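Local atomic coordinates of nucleoporin nup120 (Schizosaccharomyces pombe, PDB entry 4GQ2), a protein that serves as a structural component of the nuclear pore complex, whose nucleoporins can also act as docking partners for transiently associated nuclear transport factors. Residues I86-L91 with P97-N102; I343-S348 with N373-K378; A676-V681 with F773-N778; Y871-Q876 with Y890-L895; L921-S926 with I936-E941. All blocks are in the same frame, centred on the assembly; numbering follows the deposited sequence.

The five contacts follow one another along the chain, each closed before the next opens, so none nests in or crosses another. Contact 1 closes the short loop between strands 83-88 and 101-106 of the beta-propeller domain. Contact 2, in the same domain, spans a longer excursion that contains strand 361-370. Contact 3 closes a stretch of 91 residues, just over half of it helical, by joining helices 672-703 and 770-777, and its nearest atoms lie about 5 Å from those of contact 1. Contact 4 brackets helix 881-889, and contact 5 closes the turn between helices 913-925 and 932-949. These last two touch through Tyr890 and Ala937, whereas the centres of contacts 2 and 5 lie about 75 Å apart.

Contact 1. Residues I86-L91 with P97-N102; sequences IFDVSL and PLSKFN
Asp88 and Ser99 form the one direct hydrogen bond between 86-91 and 97-102: Ser99 OG donates to Asp88 OD2 over 2.6 Å. The hydroxyl reaches the oxygen from its anti side, 33° out of the carboxylate plane. With CG anti to the backbone N (chi1 -177°), the carboxylate of Asp88 points at Ser99, OD2 toward that hydroxyl and OD1 left to Ser90. OD1 accepts from Ser90 N at 2.8 Å, which makes an Asx turn just where the strand ends, while OD2 has a second donor in Gln72 NE2. The carboxylate is thereby held against rotation.

One water completes the polar set. It accepts from Asp88 N at 2.9 Å and donates to Phe101 O at 2.8 Å, bridging the backbones as the strands separate.

The apolar part is a CH-pi contact. Asn102 CB sits 3.8 Å from the centroid of the Phe87 ring, almost on the ring normal, and the two side chains run alongside each other in the same direction. Replacing Phe87 by an alanine would probably strip Asn102 CB of this aromatic cover and leave Phe17 without its edge-to-face partner.

Strands 83-88 and 101-106 are antiparallel neighbours in a beta-propeller sheet, paired by backbone bonds of Ile86 with Val103; strand 73-79 flanks the first, strand 21-26 the second, and helix 146-149 touches Ile86 and Ser99.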
# COMPACT_ATOMS: atom_id res chain seq x y z
N ILE A 86 -19.93 -17.22 -0.46
CA ILE A 86 -19.32 -17.73 0.77
C ILE A 86 -17.83 -17.41 0.81
O ILE A 86 -17.08 -17.81 -0.09
CB ILE A 86 -19.51 -19.25 0.93
CG1 ILE A 86 -20.98 -19.62 0.81
CG2 ILE A 86 -18.94 -19.72 2.27
CD1 ILE A 86 -21.23 -21.07 0.43
N PHE A 87 -17.41 -16.71 1.85
CA PHE A 87 -16.01 -16.38 2.09
C PHE A 87 -15.52 -17.05 3.38
O PHE A 87 -16.19 -16.99 4.41
CB PHE A 87 -15.85 -14.87 2.23
CG PHE A 87 -15.91 -14.12 0.92
CD1 PHE A 87 -17.12 -13.94 0.25
CD2 PHE A 87 -14.75 -13.55 0.39
CE1 PHE A 87 -17.17 -13.23 -0.95
CE2 PHE A 87 -14.80 -12.84 -0.81
CZ PHE A 87 -16.01 -12.67 -1.48
N ASP A 88 -14.35 -17.67 3.32
CA ASP A 88 -13.71 -18.21 4.52
C ASP A 88 -13.13 -17.06 5.35
O ASP A 88 -12.29 -16.29 4.87
CB ASP A 88 -12.61 -19.21 4.15
CG ASP A 88 -11.96 -19.86 5.37
OD1 ASP A 88 -12.14 -19.37 6.49
OD2 ASP A 88 -11.24 -20.87 5.20
N VAL A 89 -13.59 -16.93 6.59
CA VAL A 89 -13.16 -15.83 7.45
C VAL A 89 -12.48 -16.36 8.72
O VAL A 89 -12.42 -15.65 9.73
CB VAL A 89 -14.32 -14.88 7.82
CG1 VAL A 89 -14.89 -14.23 6.57
CG2 VAL A 89 -15.42 -15.63 8.57
N SER A 90 -11.96 -17.59 8.64
CA SER A 90 -11.29 -18.23 9.77
C SER A 90 -10.10 -17.41 10.24
O SER A 90 -9.30 -16.96 9.42
CB SER A 90 -10.79 -19.63 9.39
OG SER A 90 -11.79 -20.36 8.71
N LEU A 91 -9.99 -17.23 11.55
CA LEU A 91 -8.88 -16.50 12.18
C LEU A 91 -7.80 -17.44 12.70
O LEU A 91 -6.62 -17.07 12.76
CB LEU A 91 -9.40 -15.61 13.31
CG LEU A 91 -9.58 -14.10 13.07
CD1 LEU A 91 -9.86 -13.79 11.61
CD2 LEU A 91 -10.69 -13.53 13.95
N PRO A 97 -4.49 -26.33 3.46
CA PRO A 97 -4.07 -25.36 2.45
C PRO A 97 -4.89 -24.07 2.57
O PRO A 97 -6.04 -24.11 3.00
CB PRO A 97 -4.40 -26.05 1.12
CG PRO A 97 -4.61 -27.49 1.44
CD PRO A 97 -5.13 -27.51 2.85
N LEU A 98 -4.28 -22.95 2.20
CA LEU A 98 -4.92 -21.64 2.32
C LEU A 98 -6.18 -21.53 1.49
O LEU A 98 -6.29 -22.13 0.41
CB LEU A 98 -3.95 -20.54 1.91
CG LEU A 98 -2.62 -20.45 2.65
CD1 LEU A 98 -1.77 -19.36 2.02
CD2 LEU A 98 -2.81 -20.19 4.14
N SER A 99 -7.14 -20.76 1.99
CA SER A 99 -8.33 -20.41 1.23
C SER A 99 -7.99 -19.32 0.23
O SER A 99 -7.86 -18.15 0.59
CB SER A 99 -9.45 -19.95 2.16
OG SER A 99 -9.77 -20.95 3.11
N LYS A 100 -7.83 -19.70 -1.03
CA LYS A 100 -7.46 -18.75 -2.08
C LYS A 100 -8.65 -18.46 -2.98
O LYS A 100 -8.53 -17.73 -3.97
CB LYS A 100 -6.31 -19.31 -2.92
CG LYS A 100 -4.96 -19.38 -2.21
CD LYS A 100 -4.03 -20.32 -2.95
CE LYS A 100 -2.57 -20.10 -2.59
NZ LYS A 100 -1.67 -21.08 -3.27
N PHE A 101 -9.80 -19.03 -2.64
CA PHE A 101 -11.00 -18.89 -3.45
C PHE A 101 -12.23 -18.73 -2.58
O PHE A 101 -12.28 -19.28 -1.47
CB PHE A 101 -11.18 -20.10 -4.39
CG PHE A 101 -9.98 -20.37 -5.26
CD1 PHE A 101 -9.80 -19.69 -6.46
CD2 PHE A 101 -9.01 -21.28 -4.85
CE1 PHE A 101 -8.68 -19.92 -7.25
CE2 PHE A 101 -7.88 -21.52 -5.63
CZ PHE A 101 -7.72 -20.83 -6.83
N ASN A 102 -13.20 -17.97 -3.08
CA ASN A 102 -14.54 -17.96 -2.51
C ASN A 102 -15.49 -18.71 -3.44
O ASN A 102 -15.10 -19.13 -4.53
CB ASN A 102 -15.02 -16.53 -2.25
CG ASN A 102 -15.37 -15.78 -3.52
OD1 ASN A 102 -14.66 -15.86 -4.52
ND2 ASN A 102 -16.47 -15.06 -3.50
O HOH W 1 -12.95 -17.73 0.73

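Contact 2. Residues I343-S348 with N373-K378; sequences IPWMLS and NTVIQK
Trp345 carries the whole contact with 373-378, and its side chain can be followed outward atom by atom. CB leaves the backbone of the loop just before strand 346-354. CG then lies anti to the carbonyl carbon (chi1 -78°), a turn that lays the indole toward strand 373-382, and the six-membered ring makes the contact. CZ2 comes within 3.9 Å of Val375 CG2. The outermost atom, CH2, approaches the same methyl more closely, at 3.4 Å, and also lies 4.1 Å from Asn373 CB. CZ3 is on the backbone side: it is 3.8 Å from Val375 N and 4.0 Å from Thr374 CA, which sits at the ring edge near its plane. The Val375 side chain meets the indole at about a right angle, offering CG2, the methyl beside its own backbone N. No hydrogen bond links the two segments, so the contact rests on van der Waals contact alone.

The indole spans a strand rather than joining sheet neighbours. Strand 361-370 runs between 346-354 and 373-382, antiparallel to both, in a sheet of the beta-propeller domain; Trp345 touches its Trp368 and Ser370, as well as Pro338 and Asp339 in a nearby loop.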
# COMPACT_ATOMS: atom_id res chain seq x y z
N ILE A 343 -34.14 10.85 16.05
CA ILE A 343 -34.15 9.88 14.94
C ILE A 343 -34.18 8.46 15.53
O ILE A 343 -33.56 8.21 16.56
CB ILE A 343 -32.95 10.06 13.97
CG1 ILE A 343 -31.61 10.13 14.70
CG2 ILE A 343 -33.14 11.30 13.10
CD1 ILE A 343 -30.86 8.82 14.79
N PRO A 344 -34.92 7.54 14.88
CA PRO A 344 -35.17 6.24 15.52
C PRO A 344 -34.00 5.26 15.44
O PRO A 344 -33.18 5.34 14.53
CB PRO A 344 -36.37 5.70 14.74
CG PRO A 344 -36.23 6.30 13.37
CD PRO A 344 -35.50 7.60 13.52
N TRP A 345 -33.94 4.34 16.41
CA TRP A 345 -32.96 3.26 16.43
C TRP A 345 -33.67 1.94 16.59
O TRP A 345 -34.55 1.80 17.44
CB TRP A 345 -31.98 3.43 17.58
CG TRP A 345 -30.88 4.45 17.36
CD1 TRP A 345 -30.84 5.76 17.81
CD2 TRP A 345 -29.60 4.25 16.67
NE1 TRP A 345 -29.67 6.37 17.45
CE2 TRP A 345 -28.88 5.52 16.75
CE3 TRP A 345 -29.00 3.18 15.99
CZ2 TRP A 345 -27.62 5.70 16.19
CZ3 TRP A 345 -27.73 3.37 15.43
CH2 TRP A 345 -27.06 4.60 15.52
N MET A 346 -33.28 0.96 15.78
CA MET A 346 -33.86 -0.38 15.84
C MET A 346 -32.83 -1.44 16.21
O MET A 346 -31.67 -1.36 15.81
CB MET A 346 -34.51 -0.77 14.51
CG MET A 346 -35.79 -0.03 14.18
SD MET A 346 -36.66 -0.78 12.79
CE MET A 346 -37.78 0.55 12.35
N LEU A 347 -33.27 -2.43 16.97
CA LEU A 347 -32.45 -3.59 17.24
C LEU A 347 -32.22 -4.34 15.94
O LEU A 347 -33.17 -4.65 15.21
CB LEU A 347 -33.14 -4.52 18.26
CG LEU A 347 -32.35 -5.76 18.67
CD1 LEU A 347 -31.04 -5.33 19.30
CD2 LEU A 347 -33.15 -6.63 19.63
N SER A 348 -30.96 -4.61 15.64
CA SER A 348 -30.61 -5.42 14.48
C SER A 348 -30.38 -6.88 14.89
O SER A 348 -30.88 -7.79 14.24
CB SER A 348 -29.36 -4.86 13.78
OG SER A 348 -28.79 -5.83 12.91
N ASN A 373 -26.59 3.83 9.64
CA ASN A 373 -25.83 4.07 10.87
C ASN A 373 -25.92 2.88 11.80
O ASN A 373 -26.90 2.14 11.77
CB ASN A 373 -26.36 5.32 11.59
CG ASN A 373 -25.95 6.61 10.90
OD1 ASN A 373 -26.79 7.43 10.54
ND2 ASN A 373 -24.64 6.81 10.71
N THR A 374 -24.90 2.71 12.64
CA THR A 374 -24.78 1.51 13.47
C THR A 374 -24.10 1.79 14.82
O THR A 374 -23.10 2.51 14.89
CB THR A 374 -23.97 0.43 12.73
OG1 THR A 374 -24.53 0.21 11.43
CG2 THR A 374 -23.97 -0.88 13.50
N VAL A 375 -24.66 1.22 15.90
CA VAL A 375 -24.00 1.23 17.21
C VAL A 375 -23.92 -0.18 17.78
O VAL A 375 -24.89 -0.93 17.75
CB VAL A 375 -24.68 2.17 18.23
CG1 VAL A 375 -23.97 2.11 19.58
CG2 VAL A 375 -24.69 3.61 17.73
N ILE A 376 -22.75 -0.53 18.30
CA ILE A 376 -22.57 -1.80 19.00
C ILE A 376 -22.37 -1.53 20.49
O ILE A 376 -21.59 -0.65 20.87
CB ILE A 376 -21.41 -2.64 18.40
CG1 ILE A 376 -21.86 -3.36 17.13
CG2 ILE A 376 -20.95 -3.70 19.38
CD1 ILE A 376 -21.93 -2.49 15.89
N GLN A 377 -23.08 -2.29 21.32
CA GLN A 377 -22.95 -2.20 22.77
C GLN A 377 -22.60 -3.55 23.38
O GLN A 377 -23.12 -4.59 22.95
CB GLN A 377 -24.27 -1.74 23.40
CG GLN A 377 -24.77 -0.37 22.98
CD GLN A 377 -26.13 -0.05 23.59
OE1 GLN A 377 -26.86 -0.96 24.01
NE2 GLN A 377 -26.47 1.23 23.65
N LYS A 378 -21.71 -3.53 24.37
CA LYS A 378 -21.46 -4.69 25.22
C LYS A 378 -21.95 -4.43 26.64
O LYS A 378 -21.84 -3.30 27.14
CB LYS A 378 -19.97 -5.02 25.26
CG LYS A 378 -19.46 -5.87 24.12
CD LYS A 378 -17.99 -6.21 24.31
CE LYS A 378 -17.49 -7.12 23.20
NZ LYS A 378 -16.02 -7.35 23.27

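Contact 3. Residues A676-V681 with F773-N778; sequences ASVARV and FFSALN
Two helices of the alpha-helical part of the protein, 672-703 and 770-777, come together where Val678 and Ala679 meet Ser775. Two of the three touching residues, Ala679 and Ser775, are small, and the backbones approach closely, with Ala679 CA and Ser775 CA 6.2 Å apart. Val678 supplies CG1, the methyl anti to its backbone N (chi1 169°), which rests 3.3 Å from Ser775 OG and 3.6 Å from Ser775 CB. Ala679 meets the same OG with its backbone N at 3.5 Å and its CB at 4.0 Å. No hydrogen bond crosses the interface. The buried hydroxyl of Ser775 is instead satisfied within its own helix by Leu771 O, so it can face the valine methyl without leaving its polar demand unmet.

Around the pair, Val678 also touches Leu791 and Thr794 of helix 790-803, while Arg680 and Ser677 meet strand 3-11. This is plain buried helix-helix packing, with a serine hydroxyl bonded back to a carbonyl one turn earlier, a common feature of buried helical serines.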
# COMPACT_ATOMS: atom_id res chain seq x y z
N ALA A 676 -4.74 -10.05 6.43
CA ALA A 676 -5.48 -8.87 5.98
C ALA A 676 -6.03 -8.07 7.15
O ALA A 676 -5.97 -6.84 7.16
CB ALA A 676 -6.60 -9.28 5.04
N SER A 677 -6.56 -8.77 8.15
CA SER A 677 -7.16 -8.13 9.32
C SER A 677 -6.12 -7.38 10.14
O SER A 677 -6.31 -6.21 10.49
CB SER A 677 -7.87 -9.17 10.18
OG SER A 677 -8.94 -9.76 9.46
N VAL A 678 -5.01 -8.06 10.42
CA VAL A 678 -3.90 -7.48 11.17
C VAL A 678 -3.35 -6.25 10.47
O VAL A 678 -3.16 -5.20 11.11
CB VAL A 678 -2.79 -8.52 11.42
CG1 VAL A 678 -1.53 -7.85 11.96
CG2 VAL A 678 -3.28 -9.60 12.38
N ALA A 679 -3.11 -6.36 9.15
CA ALA A 679 -2.61 -5.24 8.35
C ALA A 679 -3.48 -4.00 8.44
O ALA A 679 -2.97 -2.89 8.53
CB ALA A 679 -2.43 -5.66 6.89
N ARG A 680 -4.80 -4.18 8.43
CA ARG A 680 -5.72 -3.04 8.51
C ARG A 680 -5.65 -2.37 9.88
O ARG A 680 -5.59 -1.14 9.97
CB ARG A 680 -7.15 -3.46 8.14
CG ARG A 680 -7.28 -3.72 6.64
CD ARG A 680 -8.63 -4.29 6.21
NE ARG A 680 -8.67 -4.46 4.76
CZ ARG A 680 -9.08 -3.54 3.89
NH1 ARG A 680 -9.56 -2.37 4.31
NH2 ARG A 680 -9.04 -3.80 2.59
N VAL A 681 -5.64 -3.17 10.94
CA VAL A 681 -5.51 -2.63 12.29
C VAL A 681 -4.15 -1.94 12.49
O VAL A 681 -4.10 -0.83 13.02
CB VAL A 681 -5.74 -3.71 13.38
CG1 VAL A 681 -5.38 -3.18 14.76
CG2 VAL A 681 -7.18 -4.19 13.35
N PHE A 773 2.40 -9.14 4.51
CA PHE A 773 3.60 -9.98 4.58
C PHE A 773 4.29 -9.80 5.95
O PHE A 773 4.60 -10.78 6.63
CB PHE A 773 4.53 -9.58 3.43
CG PHE A 773 5.75 -10.44 3.28
CD1 PHE A 773 6.89 -10.20 4.03
CD2 PHE A 773 5.79 -11.45 2.32
CE1 PHE A 773 8.04 -10.96 3.86
CE2 PHE A 773 6.93 -12.22 2.14
CZ PHE A 773 8.06 -11.97 2.91
N PHE A 774 4.51 -8.54 6.35
CA PHE A 774 5.02 -8.24 7.69
C PHE A 774 4.14 -8.88 8.77
O PHE A 774 4.64 -9.45 9.74
CB PHE A 774 5.07 -6.73 7.91
CG PHE A 774 5.48 -6.32 9.30
CD1 PHE A 774 6.81 -6.42 9.71
CD2 PHE A 774 4.54 -5.82 10.19
CE1 PHE A 774 7.19 -6.01 10.98
CE2 PHE A 774 4.92 -5.43 11.47
CZ PHE A 774 6.25 -5.52 11.87
N SER A 775 2.82 -8.77 8.59
CA SER A 775 1.87 -9.29 9.55
C SER A 775 2.06 -10.79 9.72
O SER A 775 2.06 -11.30 10.84
CB SER A 775 0.44 -8.97 9.11
OG SER A 775 0.21 -7.57 9.17
N ALA A 776 2.26 -11.48 8.60
CA ALA A 776 2.45 -12.92 8.62
C ALA A 776 3.72 -13.34 9.36
O ALA A 776 3.72 -14.35 10.07
CB ALA A 776 2.43 -13.48 7.21
N LEU A 777 4.80 -12.55 9.23
CA LEU A 777 6.06 -12.85 9.92
C LEU A 777 5.97 -12.73 11.44
O LEU A 777 6.78 -13.31 12.17
CB LEU A 777 7.20 -11.95 9.42
CG LEU A 777 7.66 -12.13 7.98
CD1 LEU A 777 8.54 -10.96 7.55
CD2 LEU A 777 8.39 -13.46 7.81
N ASN A 778 4.99 -11.96 11.91
CA ASN A 778 4.83 -11.73 13.34
C ASN A 778 3.65 -12.51 13.91
O ASN A 778 3.19 -12.22 15.02
CB ASN A 778 4.65 -10.24 13.61
CG ASN A 778 5.93 -9.46 13.42
OD1 ASN A 778 6.79 -9.44 14.30
ND2 ASN A 778 6.08 -8.83 12.26

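Contact 4. Residues Y871-Q876 with Y890-L895; sequences YSHTSQ and YHHQNL
His873 and His892 face each other in an offset stack, their ring centroids 4.2 Å apart and their planes inclined by only 12°. His873 CE1 lies over one face of the His892 ring, toward its rim, and comes 3.2 Å from His892 ND1. At the edge of that ring, near its plane, stands Ser872 OG, which shares a hydrogen bond of 3.0 Å with His892 ND1; either group could be the donor. The same hydroxyl lies over one face of the His873 ring, 3.6 Å from the plane, on the same side as His892 and offset toward the rim, so one hydroxyl serves a face of His873 and the edge of His892. Its OG sits between the backbone N and the carbonyl carbon (chi1 64°), which turns it toward His892.

The backbone that presents His892 is a Schellman motif ending helix 881-889: His891, with positive phi, is the C-prime residue, and His892 N bonds back to Ala887 O. The chain then turns through Asn894, at the N-cap position, into helix 895-909, so the contact joins the loops before and after helix 881-889 within the HEAT-repeat region. A leucine in place of His892 would probably leave Ser872 OG without this hydrogen-bond partner and take from the His873 ring the flat surface on which it stacks.

Ser872 also packs on Phe883 and Ala887 of the intervening helix. Leu895 CD2 approaches Ser872 OG as well, to 4.1 Å.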
# COMPACT_ATOMS: atom_id res chain seq x y z
N TYR A 871 30.41 -11.62 9.60
CA TYR A 871 29.10 -12.26 9.52
C TYR A 871 29.12 -13.68 8.93
O TYR A 871 28.11 -14.17 8.42
CB TYR A 871 28.10 -11.33 8.78
CG TYR A 871 28.03 -9.96 9.41
CD1 TYR A 871 27.16 -9.70 10.47
CD2 TYR A 871 28.86 -8.93 8.99
CE1 TYR A 871 27.11 -8.45 11.08
CE2 TYR A 871 28.82 -7.68 9.59
CZ TYR A 871 27.94 -7.44 10.63
OH TYR A 871 27.90 -6.20 11.23
N SER A 872 30.26 -14.36 9.05
CA SER A 872 30.39 -15.74 8.57
C SER A 872 29.72 -16.79 9.48
O SER A 872 29.62 -17.96 9.10
CB SER A 872 31.86 -16.10 8.34
OG SER A 872 32.60 -16.06 9.55
N HIS A 873 29.26 -16.36 10.65
CA HIS A 873 28.61 -17.28 11.60
C HIS A 873 27.13 -17.03 11.78
O HIS A 873 26.39 -17.95 12.15
CB HIS A 873 29.31 -17.23 12.96
CG HIS A 873 30.78 -17.61 12.90
ND1 HIS A 873 31.19 -18.87 12.64
CD2 HIS A 873 31.93 -16.84 13.07
CE1 HIS A 873 32.54 -18.91 12.65
NE2 HIS A 873 32.99 -17.67 12.91
N THR A 874 26.70 -15.80 11.51
CA THR A 874 25.32 -15.34 11.76
C THR A 874 24.24 -16.22 11.12
O THR A 874 24.29 -16.51 9.91
CB THR A 874 25.13 -13.88 11.30
OG1 THR A 874 26.32 -13.13 11.59
CG2 THR A 874 23.94 -13.23 11.99
N SER A 875 23.27 -16.62 11.93
CA SER A 875 22.25 -17.59 11.51
C SER A 875 20.98 -16.97 10.92
O SER A 875 20.33 -17.59 10.07
CB SER A 875 21.87 -18.48 12.69
OG SER A 875 21.34 -17.71 13.75
N GLN A 876 20.66 -15.75 11.35
CA GLN A 876 19.34 -15.14 11.13
C GLN A 876 18.94 -14.83 9.68
O GLN A 876 17.75 -14.88 9.33
CB GLN A 876 19.19 -13.87 11.98
CG GLN A 876 17.74 -13.51 12.24
CD GLN A 876 17.56 -12.09 12.76
OE1 GLN A 876 16.99 -11.24 12.08
NE2 GLN A 876 18.03 -11.84 13.98
N TYR A 890 36.54 -22.76 3.82
CA TYR A 890 37.91 -22.30 4.04
C TYR A 890 38.21 -21.91 5.49
O TYR A 890 39.03 -21.02 5.76
CB TYR A 890 38.27 -21.23 3.00
CG TYR A 890 37.94 -21.72 1.59
CD1 TYR A 890 38.53 -22.89 1.09
CD2 TYR A 890 37.03 -21.04 0.78
CE1 TYR A 890 38.22 -23.36 -0.17
CE2 TYR A 890 36.72 -21.51 -0.49
CZ TYR A 890 37.32 -22.67 -0.96
OH TYR A 890 37.02 -23.14 -2.22
N HIS A 891 37.53 -22.60 6.42
CA HIS A 891 37.80 -22.53 7.87
C HIS A 891 37.78 -21.15 8.46
O HIS A 891 38.62 -20.80 9.30
CB HIS A 891 39.13 -23.23 8.20
CG HIS A 891 39.42 -24.42 7.33
ND1 HIS A 891 38.82 -25.61 7.50
CD2 HIS A 891 40.26 -24.56 6.22
CE1 HIS A 891 39.26 -26.48 6.57
NE2 HIS A 891 40.14 -25.84 5.79
N HIS A 892 36.81 -20.34 8.01
CA HIS A 892 36.63 -18.97 8.50
C HIS A 892 37.92 -18.19 8.58
O HIS A 892 38.15 -17.42 9.51
CB HIS A 892 35.85 -18.97 9.81
CG HIS A 892 34.50 -19.64 9.70
ND1 HIS A 892 33.35 -18.95 9.59
CD2 HIS A 892 34.15 -20.99 9.64
CE1 HIS A 892 32.32 -19.81 9.49
NE2 HIS A 892 32.81 -21.05 9.52
N GLN A 893 38.76 -18.40 7.57
CA GLN A 893 40.04 -17.72 7.44
C GLN A 893 40.05 -17.02 6.10
O GLN A 893 39.35 -17.46 5.17
CB GLN A 893 41.17 -18.75 7.46
CG GLN A 893 42.31 -18.43 8.40
CD GLN A 893 42.20 -19.20 9.71
OE1 GLN A 893 43.06 -20.03 10.01
NE2 GLN A 893 41.15 -18.94 10.48
N ASN A 894 40.84 -15.95 5.99
CA ASN A 894 40.92 -15.14 4.78
C ASN A 894 39.52 -14.68 4.35
O ASN A 894 39.08 -14.94 3.23
CB ASN A 894 41.58 -15.92 3.63
CG ASN A 894 43.06 -16.14 3.84
OD1 ASN A 894 43.80 -15.20 4.14
ND2 ASN A 894 43.51 -17.37 3.65
N LEU A 895 38.84 -14.03 5.28
CA LEU A 895 37.43 -13.72 5.09
C LEU A 895 37.20 -12.64 4.02
O LEU A 895 36.25 -12.73 3.25
CB LEU A 895 36.76 -13.38 6.42
CG LEU A 895 36.71 -14.52 7.45
CD1 LEU A 895 36.26 -14.03 8.83
CD2 LEU A 895 35.82 -15.67 6.98

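Contact 5. Residues L921-S926 with I936-E941; sequences LLADAS and IAITHE
Ile938 and Thr939 set helix 932-949 against Ala923 and Asp924 of helix 913-925, an antiparallel helical hairpin in the HEAT-repeat region; the axes of the short segments come within 9.3 Å, at 156° between their directions. Along 936-941, Ile936 serves its own helix, its O accepting from both Thr939 OG1 and His940 N.

Ile938 makes most of the contact. Its CG1 branch, anti to the carbonyl carbon (chi1 -72°), carries CD1 to 3.6 Å from Ala923 O and 3.9 Å from Ala923 CB, while CG2 lies 3.8 Å from Asp924 OD2. The isoleucine thus straddles the alanine and the aspartate. Thr939 adds CG2, 4.0 Å from the same OD2. This carboxylate has its charged partner nearby, Asp924 OD1 forming a salt bridge with Lys927, and Ala923 O receives a bond from Ser897 OG of helix 895-909. Farther on, Glu941 turns toward that same third helix, where its OE2 is hydrogen-bonded to Ser904 OG.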
# COMPACT_ATOMS: atom_id res chain seq x y z
N LEU A 921 40.15 -11.07 -9.00
CA LEU A 921 41.52 -10.55 -8.86
C LEU A 921 41.72 -9.94 -7.49
O LEU A 921 42.80 -10.04 -6.90
CB LEU A 921 41.83 -9.50 -9.95
CG LEU A 921 41.92 -9.96 -11.41
CD1 LEU A 921 41.87 -8.77 -12.36
CD2 LEU A 921 43.16 -10.80 -11.68
N LEU A 922 40.66 -9.30 -6.98
CA LEU A 922 40.69 -8.74 -5.65
C LEU A 922 40.77 -9.84 -4.59
O LEU A 922 41.52 -9.70 -3.63
CB LEU A 922 39.49 -7.81 -5.41
CG LEU A 922 39.78 -6.32 -5.67
CD1 LEU A 922 38.50 -5.51 -5.83
CD2 LEU A 922 40.65 -5.73 -4.56
N ALA A 923 40.02 -10.93 -4.79
CA ALA A 923 40.07 -12.08 -3.88
C ALA A 923 41.49 -12.63 -3.78
O ALA A 923 41.97 -12.95 -2.69
CB ALA A 923 39.11 -13.17 -4.31
N ASP A 924 42.16 -12.72 -4.93
CA ASP A 924 43.55 -13.15 -5.01
C ASP A 924 44.48 -12.19 -4.27
O ASP A 924 45.29 -12.62 -3.45
CB ASP A 924 43.97 -13.27 -6.48
CG ASP A 924 45.03 -14.34 -6.69
OD1 ASP A 924 46.01 -14.37 -5.92
OD2 ASP A 924 44.87 -15.14 -7.64
N ALA A 925 44.34 -10.89 -4.54
CA ALA A 925 45.13 -9.86 -3.87
C ALA A 925 44.89 -9.75 -2.35
O ALA A 925 45.75 -9.24 -1.63
CB ALA A 925 44.90 -8.51 -4.54
N SER A 926 43.74 -10.23 -1.87
CA SER A 926 43.31 -10.01 -0.48
C SER A 926 43.69 -11.09 0.55
O SER A 926 43.40 -10.93 1.74
CB SER A 926 41.79 -9.76 -0.42
OG SER A 926 41.44 -8.53 -1.03
N ILE A 936 43.60 -22.19 -5.05
CA ILE A 936 43.16 -22.96 -6.21
C ILE A 936 41.77 -22.51 -6.65
O ILE A 936 41.56 -22.25 -7.84
CB ILE A 936 43.19 -24.49 -5.92
CG1 ILE A 936 44.63 -25.01 -6.01
CG2 ILE A 936 42.28 -25.25 -6.88
CD1 ILE A 936 44.90 -26.27 -5.21
N ALA A 937 40.85 -22.40 -5.69
CA ALA A 937 39.47 -22.03 -5.97
C ALA A 937 39.37 -20.63 -6.59
O ALA A 937 38.56 -20.41 -7.49
CB ALA A 937 38.61 -22.12 -4.72
N ILE A 938 40.20 -19.71 -6.10
CA ILE A 938 40.25 -18.35 -6.64
C ILE A 938 40.78 -18.32 -8.08
O ILE A 938 40.18 -17.66 -8.93
CB ILE A 938 41.08 -17.40 -5.73
CG1 ILE A 938 40.31 -17.10 -4.44
CG2 ILE A 938 41.44 -16.11 -6.46
CD1 ILE A 938 41.11 -16.35 -3.39
N THR A 939 41.89 -19.01 -8.34
CA THR A 939 42.48 -19.03 -9.68
C THR A 939 41.56 -19.76 -10.65
O THR A 939 41.49 -19.42 -11.83
CB THR A 939 43.88 -19.67 -9.72
OG1 THR A 939 43.77 -21.07 -9.45
CG2 THR A 939 44.82 -19.02 -8.72
N HIS A 940 40.85 -20.77 -10.13
CA HIS A 940 39.77 -21.42 -10.87
C HIS A 940 38.74 -20.40 -11.30
O HIS A 940 38.41 -20.32 -12.48
CB HIS A 940 39.11 -22.50 -10.02
CG HIS A 940 39.87 -23.82 -10.01
ND1 HIS A 940 39.29 -24.98 -9.65
CD2 HIS A 940 41.18 -24.12 -10.35
CE1 HIS A 940 40.19 -25.97 -9.74
NE2 HIS A 940 41.35 -25.45 -10.17
N GLU A 941 38.25 -19.61 -10.34
CA GLU A 941 37.28 -18.56 -10.65
C GLU A 941 37.82 -17.48 -11.59
O GLU A 941 37.09 -17.03 -12.48
CB GLU A 941 36.68 -17.94 -9.39
CG GLU A 941 35.32 -18.51 -9.01
CD GLU A 941 34.19 -17.99 -9.89
OE1 GLU A 941 33.41 -18.83 -10.41
OE2 GLU A 941 34.06 -16.76 -10.05